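Local coordinates for DNA repair protein RAD7 (Saccharomyces cerevisiae, PDB 5ZB2), which is a component of the global genome repair complex that promotes nucleotide excision repair of nontranscribing DNA, and interacts with Elc1, at residues F288-R302 with E314-N328. Numbering follows the deposited sequence.
Sequences FSKVELNNLIECSFR and ELLLNGARDSLRSLN
Neighbouring strands 298-300 and 326-328 of the leucine-rich-repeat solenoid, each preceded by a helix and a loop, pack here. The two strands run 7° from parallel. Cys299 N bonds to Ser326 O, and Cys299 O receives Asn328 N at 3.0 Å. Phe301 N then reaches Asn328 O at 2.9 Å. Ile297 O takes a nearly straight bond from Arg325 N and a weak one from Ser326 N, at the entry to the strands. Ser323 OG donates to Leu296 O at 2.8 Å, tilted from the carbonyl plane.

Leu315 fills the space between helix and strand. Its first torsion (chi1 172°) swings CG opposite the backbone N, and the two methyls reach different partners. Leu315 CD1 lies over one face of the Phe288 ring, 4.1 Å from its centroid, in a CH-pi contact, and also meets Leu293 CD1 and Leu296 CD2. Leu315 CD2 meets the edge of the Phe301 ring, in its plane, and Cys299 SG.

In the loop after helix 281-290, Leu293 N bonds to Asn318 O at 2.9 Å. The Asn318 amide packs beside Phe288 O, and Asn318 ND2 turns back to Glu314 O at 2.7 Å, on a lone pair. An alanine at this position would lose that bond and is likely to open a gap beside Phe288 and Ser289. Asn294 OD1 lies 3.1 Å from Gly319 CA, where a side chain would clash.

Strand 270-272 flanks this pair of strands, touching Leu296 and Ser300, and strand 350-352 continues the stack beyond Leu327. Glu274, just after strand 270-272, hydrogen-bonds Ser300 OG and forms a salt bridge with Arg302 NE.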
loop_
_atom_site.group_PDB
_atom_site.type_symbol
_atom_site.label_atom_id
_atom_site.label_comp_id
_atom_site.label_asym_id
_atom_site.label_seq_id
_atom_site.Cartn_x
_atom_site.Cartn_y
_atom_site.Cartn_z
ATOM N N PHE A 288 -45.957 18.710 -21.070
ATOM C CA PHE A 288 -45.097 19.848 -21.373
ATOM C C PHE A 288 -45.884 21.152 -21.461
ATOM O O PHE A 288 -45.360 22.212 -21.100
ATOM C CB PHE A 288 -44.336 19.602 -22.680
ATOM C CG PHE A 288 -43.228 18.581 -22.567
ATOM C CD1 PHE A 288 -42.457 18.483 -21.417
ATOM C CD2 PHE A 288 -42.962 17.721 -23.614
ATOM C CE1 PHE A 288 -41.443 17.547 -21.321
ATOM C CE2 PHE A 288 -41.946 16.784 -23.524
ATOM C CZ PHE A 288 -41.189 16.695 -22.379
ATOM N N SER A 289 -47.133 21.109 -21.932
ATOM C CA SER A 289 -47.906 22.341 -22.019
ATOM C C SER A 289 -48.256 22.889 -20.643
ATOM O O SER A 289 -48.532 24.086 -20.520
ATOM C CB SER A 289 -49.181 22.116 -22.831
ATOM O OG SER A 289 -50.118 21.342 -22.106
ATOM N N LYS A 290 -48.231 22.050 -19.608
ATOM C CA LYS A 290 -48.590 22.504 -18.269
ATOM C C LYS A 290 -47.440 23.235 -17.585
ATOM O O LYS A 290 -47.671 24.189 -16.834
ATOM C CB LYS A 290 -49.030 21.313 -17.420
ATOM C CG LYS A 290 -49.328 21.664 -15.973
ATOM C CD LYS A 290 -49.660 20.430 -15.166
ATOM C CE LYS A 290 -50.151 20.789 -13.775
ATOM N NZ LYS A 290 -49.116 21.499 -12.974
ATOM N N VAL A 291 -46.203 22.810 -17.823
ATOM C CA VAL A 291 -45.064 23.290 -17.056
ATOM C C VAL A 291 -44.184 24.171 -17.932
ATOM O O VAL A 291 -44.268 24.164 -19.163
ATOM C CB VAL A 291 -44.247 22.125 -16.460
ATOM C CG1 VAL A 291 -45.136 21.253 -15.587
ATOM C CG2 VAL A 291 -43.592 21.296 -17.565
ATOM N N GLU A 292 -43.327 24.943 -17.271
ATOM C CA GLU A 292 -42.340 25.788 -17.930
ATOM C C GLU A 292 -40.958 25.212 -17.660
ATOM O O GLU A 292 -40.545 25.095 -16.501
ATOM C CB GLU A 292 -42.430 27.231 -17.434
ATOM C CG GLU A 292 -43.755 27.905 -17.740
ATOM C CD GLU A 292 -43.797 29.348 -17.275
ATOM O OE1 GLU A 292 -42.830 29.792 -16.620
ATOM O OE2 GLU A 292 -44.798 30.038 -17.565
ATOM N N LEU A 293 -40.250 24.852 -18.728
ATOM C CA LEU A 293 -38.944 24.215 -18.608
ATOM C C LEU A 293 -37.828 25.177 -18.995
ATOM O O LEU A 293 -37.015 24.873 -19.875
ATOM C CB LEU A 293 -38.902 22.963 -19.481
ATOM C CG LEU A 293 -39.946 21.911 -19.108
ATOM C CD1 LEU A 293 -40.135 20.903 -20.226
ATOM C CD2 LEU A 293 -39.534 21.215 -17.824
ATOM N N ASN A 294 -37.777 26.335 -18.329
ATOM C CA ASN A 294 -36.831 27.389 -18.675
ATOM C C ASN A 294 -35.398 27.067 -18.275
ATOM O O ASN A 294 -34.496 27.838 -18.617
ATOM C CB ASN A 294 -37.248 28.706 -18.013
ATOM C CG ASN A 294 -38.561 29.240 -18.550
ATOM O OD1 ASN A 294 -38.876 29.077 -19.729
ATOM N ND2 ASN A 294 -39.333 29.887 -17.685
ATOM N N ASN A 295 -35.164 25.964 -17.563
ATOM C CA ASN A 295 -33.829 25.611 -17.093
ATOM C C ASN A 295 -33.323 24.300 -17.683
ATOM O O ASN A 295 -32.273 23.806 -17.256
ATOM C CB ASN A 295 -33.816 25.529 -15.563
ATOM C CG ASN A 295 -34.274 26.817 -14.906
ATOM O OD1 ASN A 295 -35.448 26.969 -14.561
ATOM N ND2 ASN A 295 -33.351 27.755 -14.732
ATOM N N LEU A 296 -34.032 23.725 -18.649
ATOM C CA LEU A 296 -33.653 22.422 -19.179
ATOM C C LEU A 296 -32.405 22.556 -20.046
ATOM O O LEU A 296 -32.423 23.228 -21.082
ATOM C CB LEU A 296 -34.807 21.820 -19.973
ATOM C CG LEU A 296 -34.661 20.349 -20.371
ATOM C CD1 LEU A 296 -34.585 19.450 -19.148
ATOM C CD2 LEU A 296 -35.812 19.926 -21.273
ATOM N N ILE A 297 -31.323 21.917 -19.614
ATOM C CA ILE A 297 -30.043 21.980 -20.304
ATOM C C ILE A 297 -29.830 20.765 -21.195
ATOM O O ILE A 297 -29.262 20.878 -22.282
ATOM C CB ILE A 297 -28.903 22.119 -19.269
ATOM C CG1 ILE A 297 -29.039 23.429 -18.488
ATOM C CG2 ILE A 297 -27.531 22.026 -19.930
ATOM C CD1 ILE A 297 -28.959 24.687 -19.337
ATOM N N GLU A 298 -30.288 19.599 -20.746
ATOM C CA GLU A 298 -30.070 18.348 -21.450
ATOM C C GLU A 298 -31.364 17.555 -21.457
ATOM O O GLU A 298 -32.043 17.454 -20.430
ATOM C CB GLU A 298 -28.953 17.539 -20.781
ATOM C CG GLU A 298 -28.527 16.295 -21.535
ATOM C CD GLU A 298 -27.456 15.519 -20.792
ATOM O OE1 GLU A 298 -27.647 14.307 -20.559
ATOM O OE2 GLU A 298 -26.429 16.130 -20.426
ATOM N N CYS A 299 -31.704 16.996 -22.617
ATOM C CA CYS A 299 -32.921 16.207 -22.754
ATOM C C CYS A 299 -32.689 15.098 -23.769
ATOM O O CYS A 299 -32.154 15.354 -24.852
ATOM C CB CYS A 299 -34.097 17.083 -23.187
ATOM S SG CYS A 299 -35.655 16.188 -23.308
ATOM N N SER A 300 -33.101 13.878 -23.424
ATOM C CA SER A 300 -32.964 12.732 -24.315
ATOM C C SER A 300 -34.247 11.915 -24.334
ATOM O O SER A 300 -34.797 11.587 -23.277
ATOM C CB SER A 300 -31.798 11.833 -23.901
ATOM O OG SER A 300 -31.757 10.667 -24.714
ATOM N N PHE A 301 -34.708 11.585 -25.539
ATOM C CA PHE A 301 -35.820 10.667 -25.751
ATOM C C PHE A 301 -35.388 9.472 -26.597
ATOM O O PHE A 301 -36.202 8.880 -27.309
ATOM C CB PHE A 301 -36.999 11.382 -26.411
ATOM C CG PHE A 301 -37.536 12.540 -25.618
ATOM C CD1 PHE A 301 -38.058 12.348 -24.352
ATOM C CD2 PHE A 301 -37.536 13.820 -26.150
ATOM C CE1 PHE A 301 -38.558 13.414 -23.621
ATOM C CE2 PHE A 301 -38.038 14.891 -25.426
ATOM C CZ PHE A 301 -38.548 14.687 -24.162
ATOM N N ARG A 302 -34.109 9.103 -26.517
ATOM C CA ARG A 302 -33.572 8.011 -27.319
ATOM C C ARG A 302 -34.462 6.779 -27.236
ATOM O O ARG A 302 -34.723 6.258 -26.147
ATOM C CB ARG A 302 -32.153 7.666 -26.854
ATOM C CG ARG A 302 -31.484 6.561 -27.671
ATOM C CD ARG A 302 -30.093 6.219 -27.149
ATOM N NE ARG A 302 -30.159 5.639 -25.813
ATOM C CZ ARG A 302 -30.478 4.375 -25.558
ATOM N NH1 ARG A 302 -30.763 3.539 -26.551
ATOM N NH2 ARG A 302 -30.518 3.944 -24.304
ATOM N N GLU A 314 -44.226 21.038 -28.144
ATOM C CA GLU A 314 -44.634 21.513 -26.824
ATOM C C GLU A 314 -43.427 21.700 -25.913
ATOM O O GLU A 314 -43.390 22.637 -25.107
ATOM C CB GLU A 314 -45.633 20.540 -26.198
ATOM C CG GLU A 314 -46.996 20.489 -26.889
ATOM C CD GLU A 314 -47.786 21.787 -26.758
ATOM O OE1 GLU A 314 -47.387 22.662 -25.960
ATOM O OE2 GLU A 314 -48.811 21.930 -27.458
ATOM N N LEU A 315 -42.429 20.819 -26.025
ATOM C CA LEU A 315 -41.211 20.972 -25.235
ATOM C C LEU A 315 -40.515 22.291 -25.554
ATOM O O LEU A 315 -40.188 23.071 -24.652
ATOM C CB LEU A 315 -40.268 19.791 -25.488
ATOM C CG LEU A 315 -38.864 19.887 -24.875
ATOM C CD1 LEU A 315 -38.926 19.896 -23.357
ATOM C CD2 LEU A 315 -37.980 18.748 -25.365
ATOM N N LEU A 316 -40.280 22.557 -26.840
ATOM C CA LEU A 316 -39.542 23.753 -27.235
ATOM C C LEU A 316 -40.316 25.026 -26.908
ATOM O O LEU A 316 -39.737 26.001 -26.416
ATOM C CB LEU A 316 -39.222 23.695 -28.727
ATOM C CG LEU A 316 -38.379 22.502 -29.183
ATOM C CD1 LEU A 316 -38.404 22.398 -30.692
ATOM C CD2 LEU A 316 -36.950 22.618 -28.679
ATOM N N LEU A 317 -41.622 25.039 -27.173
ATOM C CA LEU A 317 -42.419 26.247 -26.996
ATOM C C LEU A 317 -42.736 26.562 -25.538
ATOM O O LEU A 317 -43.265 27.642 -25.262
ATOM C CB LEU A 317 -43.725 26.132 -27.785
ATOM C CG LEU A 317 -43.664 26.590 -29.247
ATOM C CD1 LEU A 317 -42.525 25.918 -29.992
ATOM C CD2 LEU A 317 -44.989 26.316 -29.947
ATOM N N ASN A 318 -42.433 25.664 -24.601
ATOM C CA ASN A 318 -42.732 25.882 -23.189
ATOM C C ASN A 318 -41.463 26.122 -22.372
ATOM O O ASN A 318 -41.360 25.700 -21.218
ATOM C CB ASN A 318 -43.532 24.713 -22.621
ATOM C CG ASN A 318 -45.006 24.773 -23.009
ATOM O OD1 ASN A 318 -45.822 25.360 -22.299
ATOM N ND2 ASN A 318 -45.348 24.171 -24.143
ATOM N N GLY A 319 -40.478 26.805 -22.967
ATOM C CA GLY A 319 -39.309 27.295 -22.264
ATOM C C GLY A 319 -38.007 26.627 -22.668
ATOM O O GLY A 319 -36.959 27.287 -22.674
ATOM N N ALA A 320 -38.047 25.339 -23.010
ATOM C CA ALA A 320 -36.816 24.592 -23.237
ATOM C C ALA A 320 -36.035 25.101 -24.442
ATOM O O ALA A 320 -34.819 24.893 -24.507
ATOM C CB ALA A 320 -37.131 23.107 -23.411
ATOM N N ARG A 321 -36.703 25.761 -25.390
ATOM C CA ARG A 321 -36.034 26.211 -26.607
ATOM C C ARG A 321 -34.804 27.056 -26.295
ATOM O O ARG A 321 -33.764 26.918 -26.949
ATOM C CB ARG A 321 -37.023 27.001 -27.470
ATOM C CG ARG A 321 -36.387 27.893 -28.536
ATOM C CD ARG A 321 -37.426 28.758 -29.221
ATOM N NE ARG A 321 -38.274 27.990 -30.125
ATOM C CZ ARG A 321 -39.280 28.505 -30.826
ATOM N NH1 ARG A 321 -39.573 29.795 -30.726
ATOM N NH2 ARG A 321 -39.995 27.729 -31.628
ATOM N N ASP A 322 -34.903 27.936 -25.304
ATOM C CA ASP A 322 -33.861 28.913 -25.032
ATOM C C ASP A 322 -32.762 28.390 -24.115
ATOM O O ASP A 322 -31.725 29.049 -23.983
ATOM C CB ASP A 322 -34.481 30.169 -24.413
ATOM C CG ASP A 322 -35.492 30.826 -25.331
ATOM O OD1 ASP A 322 -35.212 30.934 -26.546
ATOM O OD2 ASP A 322 -36.571 31.225 -24.842
ATOM N N SER A 323 -32.953 27.226 -23.489
ATOM C CA SER A 323 -31.996 26.708 -22.523
ATOM C C SER A 323 -31.280 25.440 -22.970
ATOM O O SER A 323 -30.174 25.181 -22.490
ATOM C CB SER A 323 -32.700 26.434 -21.186
ATOM O OG SER A 323 -33.838 25.612 -21.371
ATOM N N LEU A 324 -31.864 24.657 -23.874
ATOM C CA LEU A 324 -31.273 23.378 -24.246
ATOM C C LEU A 324 -29.886 23.561 -24.856
ATOM O O LEU A 324 -29.665 24.439 -25.694
ATOM C CB LEU A 324 -32.180 22.647 -25.236
ATOM C CG LEU A 324 -33.422 21.971 -24.654
ATOM C CD1 LEU A 324 -34.385 21.573 -25.763
ATOM C CD2 LEU A 324 -33.025 20.752 -23.835
ATOM N N ARG A 325 -28.949 22.709 -24.428
ATOM C CA ARG A 325 -27.612 22.645 -25.005
ATOM C C ARG A 325 -27.338 21.345 -25.746
ATOM O O ARG A 325 -26.524 21.338 -26.673
ATOM C CB ARG A 325 -26.547 22.823 -23.914
ATOM C CG ARG A 325 -26.812 23.982 -22.956
ATOM C CD ARG A 325 -27.007 25.299 -23.687
ATOM N NE ARG A 325 -27.486 26.359 -22.799
ATOM C CZ ARG A 325 -26.718 27.282 -22.225
ATOM N NH1 ARG A 325 -25.407 27.304 -22.432
ATOM N NH2 ARG A 325 -27.270 28.194 -21.439
ATOM N N SER A 326 -27.992 20.249 -25.360
ATOM C CA SER A 326 -27.918 18.996 -26.098
ATOM C C SER A 326 -29.289 18.340 -26.091
ATOM O O SER A 326 -29.995 18.366 -25.078
ATOM C CB SER A 326 -26.867 18.043 -25.507
ATOM O OG SER A 326 -27.194 17.662 -24.188
ATOM N N LEU A 327 -29.660 17.755 -27.228
ATOM C CA LEU A 327 -30.967 17.139 -27.410
ATOM C C LEU A 327 -30.791 15.852 -28.196
ATOM O O LEU A 327 -30.116 15.844 -29.230
ATOM C CB LEU A 327 -31.923 18.086 -28.144
ATOM C CG LEU A 327 -33.353 17.592 -28.373
ATOM C CD1 LEU A 327 -34.115 17.497 -27.060
ATOM C CD2 LEU A 327 -34.074 18.507 -29.346
ATOM N N ASN A 328 -31.399 14.771 -27.714
ATOM C CA ASN A 328 -31.249 13.447 -28.310
ATOM C C ASN A 328 -32.618 12.944 -28.750
ATOM O O ASN A 328 -33.459 12.608 -27.910
ATOM C CB ASN A 328 -30.603 12.479 -27.319
ATOM C CG ASN A 328 -30.329 11.113 -27.921
ATOM O OD1 ASN A 328 -30.948 10.712 -28.910
ATOM N ND2 ASN A 328 -29.401 10.383 -27.315
#